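Capsid protein (PDB 5YKU) forms the protruding spike domain of a prawn nodavirus capsid, which pairs into dimeric spikes on the virus surface and here carries bound zinc ions. Local coordinates at residues 17-29 against 97-109. Sequence-based numbering, arbitrary orientation.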
ATOM      1  N   GLY A  17       3.065  -2.040  -6.787  1.00  9.76           N
ATOM      2  CA  GLY A  17       1.848  -1.766  -7.439  1.00 10.28           C
ATOM      3  C   GLY A  17       1.353  -0.379  -7.233  1.00  9.06           C
ATOM      4  O   GLY A  17       1.957   0.459  -6.564  1.00  9.48           O
ATOM      5  N   ASN A  18       0.259  -0.048  -7.895  1.00 10.15           N
ATOM      6  CA  ASN A  18      -0.376   1.255  -7.896  1.00  8.83           C
ATOM      7  C   ASN A  18      -1.672   1.216  -7.175  1.00  8.98           C
ATOM      8  O   ASN A  18      -2.486   0.298  -7.317  1.00 10.01           O
ATOM      9  CB  ASN A  18      -0.635   1.681  -9.344  1.00  9.79           C
ATOM     10  CG  ASN A  18       0.602   1.924 -10.087  1.00 12.22           C
ATOM     11  OD1 ASN A  18       1.640   2.323  -9.602  1.00 13.50           O
ATOM     12  ND2 ASN A  18       0.499   1.769 -11.415  1.00 17.85           N
ATOM     13  N   TRP A  19      -1.908   2.229  -6.362  1.00  9.26           N
ATOM     14  CA  TRP A  19      -3.232   2.489  -5.823  1.00  9.09           C
ATOM     15  C   TRP A  19      -4.104   3.137  -6.888  1.00  8.89           C
ATOM     16  O   TRP A  19      -3.674   4.103  -7.530  1.00  9.19           O
ATOM     17  CB  TRP A  19      -3.120   3.460  -4.611  1.00  9.03           C
ATOM     18  CG  TRP A  19      -2.329   2.929  -3.474  1.00  8.11           C
ATOM     19  CD1 TRP A  19      -1.138   3.430  -3.024  1.00  9.25           C
ATOM     20  CD2 TRP A  19      -2.613   1.800  -2.647  1.00  8.08           C
ATOM     21  NE1 TRP A  19      -0.685   2.702  -1.968  1.00  9.10           N
ATOM     22  CE2 TRP A  19      -1.561   1.673  -1.696  1.00  7.84           C
ATOM     23  CE3 TRP A  19      -3.631   0.844  -2.629  1.00  8.99           C
ATOM     24  CZ2 TRP A  19      -1.536   0.695  -0.728  1.00  8.48           C
ATOM     25  CZ3 TRP A  19      -3.615  -0.124  -1.660  1.00  9.03           C
ATOM     26  CH2 TRP A  19      -2.609  -0.195  -0.686  1.00  9.22           C
ATOM     27  N   VAL A  20      -5.288   2.596  -7.101  1.00 10.00           N
ATOM     28  CA  VAL A  20      -6.179   3.184  -8.084  1.00 10.06           C
ATOM     29  C   VAL A  20      -6.432   4.674  -7.771  1.00  9.76           C
ATOM     30  O   VAL A  20      -6.793   4.941  -6.616  1.00 10.63           O
ATOM     31  CB  VAL A  20      -7.464   2.392  -8.067  1.00 11.09           C
ATOM     32  CG1 VAL A  20      -8.499   3.024  -9.018  1.00 13.36           C
ATOM     33  CG2 VAL A  20      -7.277   0.926  -8.500  1.00 12.92           C
ATOM     34  N   PRO A  21      -6.284   5.570  -8.709  1.00  8.97           N
ATOM     35  CA  PRO A  21      -6.552   6.988  -8.414  1.00 10.00           C
ATOM     36  C   PRO A  21      -8.010   7.285  -8.170  1.00 10.15           C
ATOM     37  O   PRO A  21      -8.900   6.586  -8.677  1.00 10.51           O
ATOM     38  CB  PRO A  21      -6.044   7.701  -9.601  1.00 11.02           C
ATOM     39  CG  PRO A  21      -5.068   6.757 -10.286  1.00 12.05           C
ATOM     40  CD  PRO A  21      -5.674   5.417 -10.030  1.00 10.11           C
ATOM     41  N   PRO A  22      -8.298   8.286  -7.397  1.00  9.93           N
ATOM     42  CA  PRO A  22      -9.675   8.729  -7.215  1.00  9.58           C
ATOM     43  C   PRO A  22     -10.174   9.379  -8.490  1.00  9.10           C
ATOM     44  O   PRO A  22      -9.476   9.790  -9.370  1.00 10.34           O
ATOM     45  CB  PRO A  22      -9.559   9.833  -6.097  1.00  9.76           C
ATOM     46  CG  PRO A  22      -8.222  10.391  -6.284  1.00 10.31           C
ATOM     47  CD  PRO A  22      -7.328   9.214  -6.740  1.00 10.46           C
ATOM     48  N   THR A  23     -11.517   9.418  -8.554  1.00 11.19           N
ATOM     49  CA  THR A  23     -12.235  10.071  -9.667  1.00 11.86           C
ATOM     50  C   THR A  23     -12.897  11.348  -9.239  1.00 13.17           C
ATOM     51  O   THR A  23     -13.535  11.934 -10.086  1.00 14.33           O
ATOM     52  CB  THR A  23     -13.345   9.137 -10.219  1.00 12.01           C
ATOM     53  OG1 THR A  23     -14.229   8.734  -9.204  1.00 13.86           O
ATOM     54  CG2 THR A  23     -12.752   7.877 -10.823  1.00 13.84           C
ATOM     55  N   GLU A  24     -12.779  11.677  -7.989  1.00 10.94           N
ATOM     56  CA  GLU A  24     -13.387  12.926  -7.418  1.00 10.70           C
ATOM     57  C   GLU A  24     -12.321  13.543  -6.496  1.00 11.12           C
ATOM     58  O   GLU A  24     -11.362  12.873  -6.077  1.00 12.14           O
ATOM     59  CB  GLU A  24     -14.672  12.656  -6.644  1.00 10.46           C
ATOM     60  CG  GLU A  24     -15.795  12.075  -7.492  1.00 12.06           C
ATOM     61  CD  GLU A  24     -16.310  13.057  -8.499  1.00 12.74           C
ATOM     62  OE1 GLU A  24     -16.380  14.278  -8.267  1.00 15.36           O
ATOM     63  OE2 GLU A  24     -16.823  12.657  -9.643  1.00 15.18           O
ATOM     64  N   LEU A  25     -12.475  14.792  -6.139  1.00 10.38           N
ATOM     65  CA  LEU A  25     -11.533  15.507  -5.276  1.00 11.05           C
ATOM     66  C   LEU A  25     -11.520  15.021  -3.928  1.00 10.58           C
ATOM     67  O   LEU A  25     -10.392  14.976  -3.309  1.00 11.13           O
ATOM     68  CB  LEU A  25     -11.772  17.054  -5.304  1.00 11.10           C
ATOM     69  CG  LEU A  25     -11.667  17.659  -6.655  1.00 12.70           C
ATOM     70  CD1 LEU A  25     -11.927  19.201  -6.542  1.00 15.69           C
ATOM     71  CD2 LEU A  25     -10.407  17.397  -7.377  1.00 14.88           C
ATOM     72  N   LYS A  26     -12.556  14.566  -3.322  1.00 10.83           N
ATOM     73  CA  LYS A  26     -12.645  13.935  -2.061  1.00 10.97           C
ATOM     74  C   LYS A  26     -13.244  12.591  -2.225  1.00 11.90           C
ATOM     75  O   LYS A  26     -14.367  12.493  -2.778  1.00 13.88           O
ATOM     76  CB  LYS A  26     -13.473  14.699  -1.019  1.00 12.61           C
ATOM     77  CG  LYS A  26     -12.611  15.937  -0.537  1.00 19.28           C
ATOM     78  CD  LYS A  26     -13.382  16.652   0.597  1.00 23.68           C
ATOM     79  CE  LYS A  26     -12.803  17.965   1.010  1.00 29.14           C
ATOM     80  NZ  LYS A  26     -11.513  18.272   0.434  1.00 34.92           N
ATOM     81  N   GLN A  27     -12.649  11.518  -1.749  1.00 10.72           N
ATOM     82  CA  GLN A  27     -13.190  10.164  -1.948  1.00 11.17           C
ATOM     83  C   GLN A  27     -12.749   9.280  -0.839  1.00 10.69           C
ATOM     84  O   GLN A  27     -11.583   9.401  -0.346  1.00 11.74           O
ATOM     85  CB  GLN A  27     -12.716   9.613  -3.322  1.00 13.38           C
ATOM     86  CG  GLN A  27     -13.594   8.500  -3.943  1.00 16.73           C
ATOM     87  CD  GLN A  27     -12.989   8.133  -5.294  1.00 19.31           C
ATOM     88  OE1 GLN A  27     -12.854   8.893  -6.112  1.00 15.16           O
ATOM     89  NE2 GLN A  27     -12.357   6.927  -5.340  1.00 24.24           N
ATOM     90  N   THR A  28     -13.523   8.334  -0.426  1.00 10.96           N
ATOM     91  CA  THR A  28     -13.177   7.257   0.381  1.00 11.16           C
ATOM     92  C   THR A  28     -13.544   6.002  -0.331  1.00 12.87           C
ATOM     93  O   THR A  28     -14.723   5.857  -0.813  1.00 13.96           O
ATOM     94  CB  THR A  28     -13.894   7.263   1.764  1.00 13.75           C
ATOM     95  OG1 THR A  28     -13.438   8.430   2.473  1.00 15.62           O
ATOM     96  CG2 THR A  28     -13.626   6.090   2.647  1.00 15.58           C
ATOM     97  N   TYR A  29     -12.652   5.046  -0.517  1.00 11.73           N
ATOM     98  CA  TYR A  29     -12.864   3.904  -1.334  1.00 10.52           C
ATOM     99  C   TYR A  29     -11.957   2.769  -0.911  1.00 11.18           C
ATOM    100  O   TYR A  29     -11.115   2.951  -0.051  1.00 11.55           O
ATOM    101  CB  TYR A  29     -12.701   4.293  -2.792  1.00 11.72           C
ATOM    102  CG  TYR A  29     -11.308   4.814  -3.258  1.00 10.86           C
ATOM    103  CD1 TYR A  29     -10.912   6.069  -2.945  1.00 13.55           C
ATOM    104  CD2 TYR A  29     -10.452   4.050  -3.968  1.00 10.49           C
ATOM    105  CE1 TYR A  29      -9.747   6.648  -3.383  1.00 12.43           C
ATOM    106  CE2 TYR A  29      -9.244   4.508  -4.419  1.00 10.64           C
ATOM    107  CZ  TYR A  29      -8.889   5.867  -4.187  1.00 11.19           C
ATOM    108  OH  TYR A  29      -7.715   6.397  -4.647  1.00 11.12           O
ATOM    109  N   THR A  97      -7.735  -6.140   1.832  1.00  9.45           N
ATOM    110  CA  THR A  97      -8.493  -4.979   1.465  1.00  9.41           C
ATOM    111  C   THR A  97      -7.995  -3.782   2.225  1.00  9.69           C
ATOM    112  O   THR A  97      -7.781  -3.818   3.431  1.00 10.88           O
ATOM    113  CB  THR A  97      -9.970  -5.164   1.782  1.00 10.75           C
ATOM    114  OG1 THR A  97     -10.484  -6.287   1.029  1.00 12.21           O
ATOM    115  CG2 THR A  97     -10.811  -3.948   1.433  1.00 11.78           C
ATOM    116  N   PHE A  98      -7.807  -2.691   1.544  1.00  9.42           N
ATOM    117  CA  PHE A  98      -7.385  -1.366   2.057  1.00  9.00           C
ATOM    118  C   PHE A  98      -8.404  -0.319   1.818  1.00  8.80           C
ATOM    119  O   PHE A  98      -9.105  -0.359   0.807  1.00 10.54           O
ATOM    120  CB  PHE A  98      -6.051  -0.941   1.378  1.00  9.49           C
ATOM    121  CG  PHE A  98      -4.936  -1.907   1.689  1.00  9.68           C
ATOM    122  CD1 PHE A  98      -4.794  -3.100   0.947  1.00 10.25           C
ATOM    123  CD2 PHE A  98      -4.024  -1.655   2.664  1.00  9.31           C
ATOM    124  CE1 PHE A  98      -3.811  -4.022   1.287  1.00 10.97           C
ATOM    125  CE2 PHE A  98      -3.042  -2.583   2.980  1.00  9.68           C
ATOM    126  CZ  PHE A  98      -2.933  -3.766   2.296  1.00  9.88           C
ATOM    127  N   THR A  99      -8.473   0.597   2.749  1.00  9.81           N
ATOM    128  CA  THR A  99      -9.331   1.785   2.635  1.00 10.21           C
ATOM    129  C   THR A  99      -8.499   2.987   2.352  1.00 10.74           C
ATOM    130  O   THR A  99      -7.509   3.265   3.087  1.00 11.61           O
ATOM    131  CB  THR A  99     -10.150   2.021   3.894  1.00 11.21           C
ATOM    132  OG1 THR A  99     -11.071   0.897   4.010  1.00 13.64           O
ATOM    133  CG2 THR A  99     -11.019   3.264   3.785  1.00 13.24           C
ATOM    134  N   LEU A 100      -8.746   3.678   1.305  1.00  9.58           N
ATOM    135  CA  LEU A 100      -8.116   4.859   0.837  1.00  9.07           C
ATOM    136  C   LEU A 100      -8.972   6.065   1.052  1.00  9.03           C
ATOM    137  O   LEU A 100     -10.154   6.075   0.721  1.00 10.02           O
ATOM    138  CB  LEU A 100      -7.736   4.795  -0.635  1.00 10.52           C
ATOM    139  CG  LEU A 100      -6.774   3.642  -1.050  1.00 10.08           C
ATOM    140  CD1 LEU A 100      -7.593   2.381  -1.375  1.00 11.43           C
ATOM    141  CD2 LEU A 100      -5.910   4.030  -2.206  1.00 10.29           C
ATOM    142  N   VAL A 101      -8.451   7.105   1.667  1.00  9.36           N
ATOM    143  CA  VAL A 101      -9.113   8.387   1.857  1.00  9.68           C
ATOM    144  C   VAL A 101      -8.297   9.434   1.127  1.00  9.83           C
ATOM    145  O   VAL A 101      -7.081   9.603   1.455  1.00  9.55           O
ATOM    146  CB  VAL A 101      -9.288   8.716   3.316  1.00 10.85           C
ATOM    147  CG1 VAL A 101      -9.940  10.120   3.470  1.00 11.07           C
ATOM    148  CG2 VAL A 101     -10.036   7.653   4.113  1.00 11.35           C
ATOM    149  N   THR A 102      -8.871  10.015   0.116  1.00 10.02           N
ATOM    150  CA  THR A 102      -8.163  10.974  -0.744  1.00  9.72           C
ATOM    151  C   THR A 102      -8.758  12.325  -0.629  1.00  9.69           C
ATOM    152  O   THR A 102      -9.946  12.495  -0.572  1.00 10.25           O
ATOM    153  CB  THR A 102      -8.020  10.516  -2.166  1.00 10.43           C
ATOM    154  OG1 THR A 102      -9.334  10.235  -2.685  1.00 11.23           O
ATOM    155  CG2 THR A 102      -7.194   9.227  -2.283  1.00 10.72           C
ATOM    156  N   ASP A 103      -7.928  13.342  -0.638  1.00  9.18           N
ATOM    157  CA  ASP A 103      -8.289  14.750  -0.589  1.00 10.63           C
ATOM    158  C   ASP A 103      -7.285  15.470  -1.518  1.00  9.36           C
ATOM    159  O   ASP A 103      -6.126  15.700  -1.170  1.00 10.33           O
ATOM    160  CB  ASP A 103      -8.210  15.284   0.862  1.00 10.78           C
ATOM    161  CG  ASP A 103      -8.488  16.731   0.933  1.00 14.82           C
ATOM    162  OD1 ASP A 103      -8.616  17.443  -0.052  1.00 18.24           O
ATOM    163  OD2 ASP A 103      -8.398  17.192   2.118  1.00 21.23           O
ATOM    164  N   TYR A 104      -7.680  15.688  -2.744  1.00  9.23           N
ATOM    165  CA  TYR A 104      -6.868  16.241  -3.797  1.00  9.98           C
ATOM    166  C   TYR A 104      -7.372  17.640  -4.107  1.00 11.07           C
ATOM    167  O   TYR A 104      -8.579  17.777  -4.391  1.00 12.43           O
ATOM    168  CB  TYR A 104      -6.895  15.363  -5.049  1.00  9.83           C
ATOM    169  CG  TYR A 104      -6.183  14.029  -5.065  1.00  9.00           C
ATOM    170  CD1 TYR A 104      -5.831  13.361  -3.883  1.00  9.87           C
ATOM    171  CD2 TYR A 104      -5.868  13.398  -6.272  1.00  9.65           C
ATOM    172  CE1 TYR A 104      -5.212  12.109  -3.909  1.00  8.67           C
ATOM    173  CE2 TYR A 104      -5.249  12.192  -6.300  1.00  9.30           C
ATOM    174  CZ  TYR A 104      -4.958  11.513  -5.113  1.00  8.91           C
ATOM    175  OH  TYR A 104      -4.328  10.275  -5.096  1.00  9.29           O
ATOM    176  N   GLN A 105      -6.557  18.650  -4.132  1.00  9.90           N
ATOM    177  CA  GLN A 105      -7.049  20.012  -4.493  1.00  9.36           C
ATOM    178  C   GLN A 105      -7.456  20.052  -5.915  1.00 11.32           C
ATOM    179  O   GLN A 105      -8.474  20.640  -6.278  1.00 12.24           O
ATOM    180  CB  GLN A 105      -6.012  21.028  -4.202  1.00 10.77           C
ATOM    181  CG  GLN A 105      -6.456  22.466  -4.583  1.00 12.68           C
ATOM    182  CD  GLN A 105      -5.346  23.422  -4.395  1.00 14.46           C
ATOM    183  OE1 GLN A 105      -4.761  23.864  -5.442  1.00 21.71           O
ATOM    184  NE2 GLN A 105      -5.017  23.676  -3.269  1.00 12.75           N
ATOM    185  N   GLY A 106      -6.700  19.405  -6.800  1.00 11.31           N
ATOM    186  CA  GLY A 106      -6.989  19.167  -8.204  1.00 13.03           C
ATOM    187  C   GLY A 106      -6.804  17.751  -8.612  1.00 16.00           C
ATOM    188  O   GLY A 106      -6.018  17.048  -7.923  1.00 13.53           O
ATOM    189  N   ALA A 107      -7.569  17.173  -9.580  1.00 16.70           N
ATOM    190  CA  ALA A 107      -7.508  15.676  -9.864  1.00 17.75           C
ATOM    191  C   ALA A 107      -7.816  15.420 -11.376  1.00 21.28           C
ATOM    192  O   ALA A 107      -8.644  14.425 -11.664  1.00 28.47           O
ATOM    193  CB  ALA A 107      -8.333  14.832  -9.015  1.00 21.07           C
ATOM    194  N   VAL A 108      -7.006  16.071 -12.225  1.00 16.90           N
ATOM    195  CA  VAL A 108      -7.085  15.776 -13.729  1.00 17.56           C
ATOM    196  C   VAL A 108      -6.039  14.724 -14.062  1.00 15.22           C
ATOM    197  O   VAL A 108      -4.861  14.945 -13.931  1.00 16.00           O
ATOM    198  CB  VAL A 108      -6.736  17.043 -14.548  1.00 20.83           C
ATOM    199  CG1 VAL A 108      -6.822  16.806 -16.079  1.00 21.05           C
ATOM    200  CG2 VAL A 108      -7.677  18.246 -14.183  1.00 23.63           C
ATOM    201  N   ASP A 109      -6.484  13.585 -14.519  1.00 12.53           N
ATOM    202  CA  ASP A 109      -5.587  12.431 -14.833  1.00 11.30           C
ATOM    203  C   ASP A 109      -4.564  12.207 -13.684  1.00 11.25           C
ATOM    204  O   ASP A 109      -3.391  12.168 -13.899  1.00 11.83           O
ATOM    205  CB  ASP A 109      -4.848  12.658 -16.177  1.00 12.51           C
ATOM    206  CG  ASP A 109      -5.864  12.718 -17.348  1.00 13.47           C
ATOM    207  OD1 ASP A 109      -6.613  11.759 -17.386  1.00 14.56           O
ATOM    208  OD2 ASP A 109      -5.843  13.703 -18.129  1.00 15.99           O
TER
HETATM  209  O   HOH W   1      -9.565  12.476  -4.112  1.00 13.01           O
HETATM  210  O   HOH W   2      -4.997   7.345  -4.210  1.00 13.42           O
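Tyr-29 lies across Leu-100, whose CB sits over one ring face, 3.9 Å from the centroid. The tyrosine takes the crowded rotamer, CG between backbone N and carbonyl carbon (chi1 62°), which swings the ring over Leu-100 with its edge toward Thr-102 OG1. Its OH donates to Val-20 O at 2.6 Å, pinning the 19-25 loop over the strands, and also receives a bond from a water that reaches Tyr-104 OH. Under this loop, packing is close. The indole of Trp-19 turns its edge to the face of Phe-98, planes at 63°, while its CB meets Leu-100 CD2; its NE1 is satisfied by Tyr-74. Farther along, the compact, rigid ring of Pro-22 presents CG over the flat Tyr-104 ring, a CH-pi contact. Thr-102 OG1 bonds a water that donates to Glu-24 O and, weakly, to Leu-25 O. Leu-25 reaches past the strand end, CD2 against Ala-107 CB.

The other face is looser and mostly exposed: Lys-26 NZ makes a weak salt bridge to Asp-103 OD1 (3.1 Å), and beta-branched Thr-28 and Val-101, suited to extended backbone, lie side by side.

Antiparallel backbone pairing joins strand 26-33 to strand 96-104, with Thr-102 N meeting Gln-27 O at 2.8 Å. The chemistry implies that main-chain bonds fix the register, while aromatic and proline packing, with bound waters, attaches the loop.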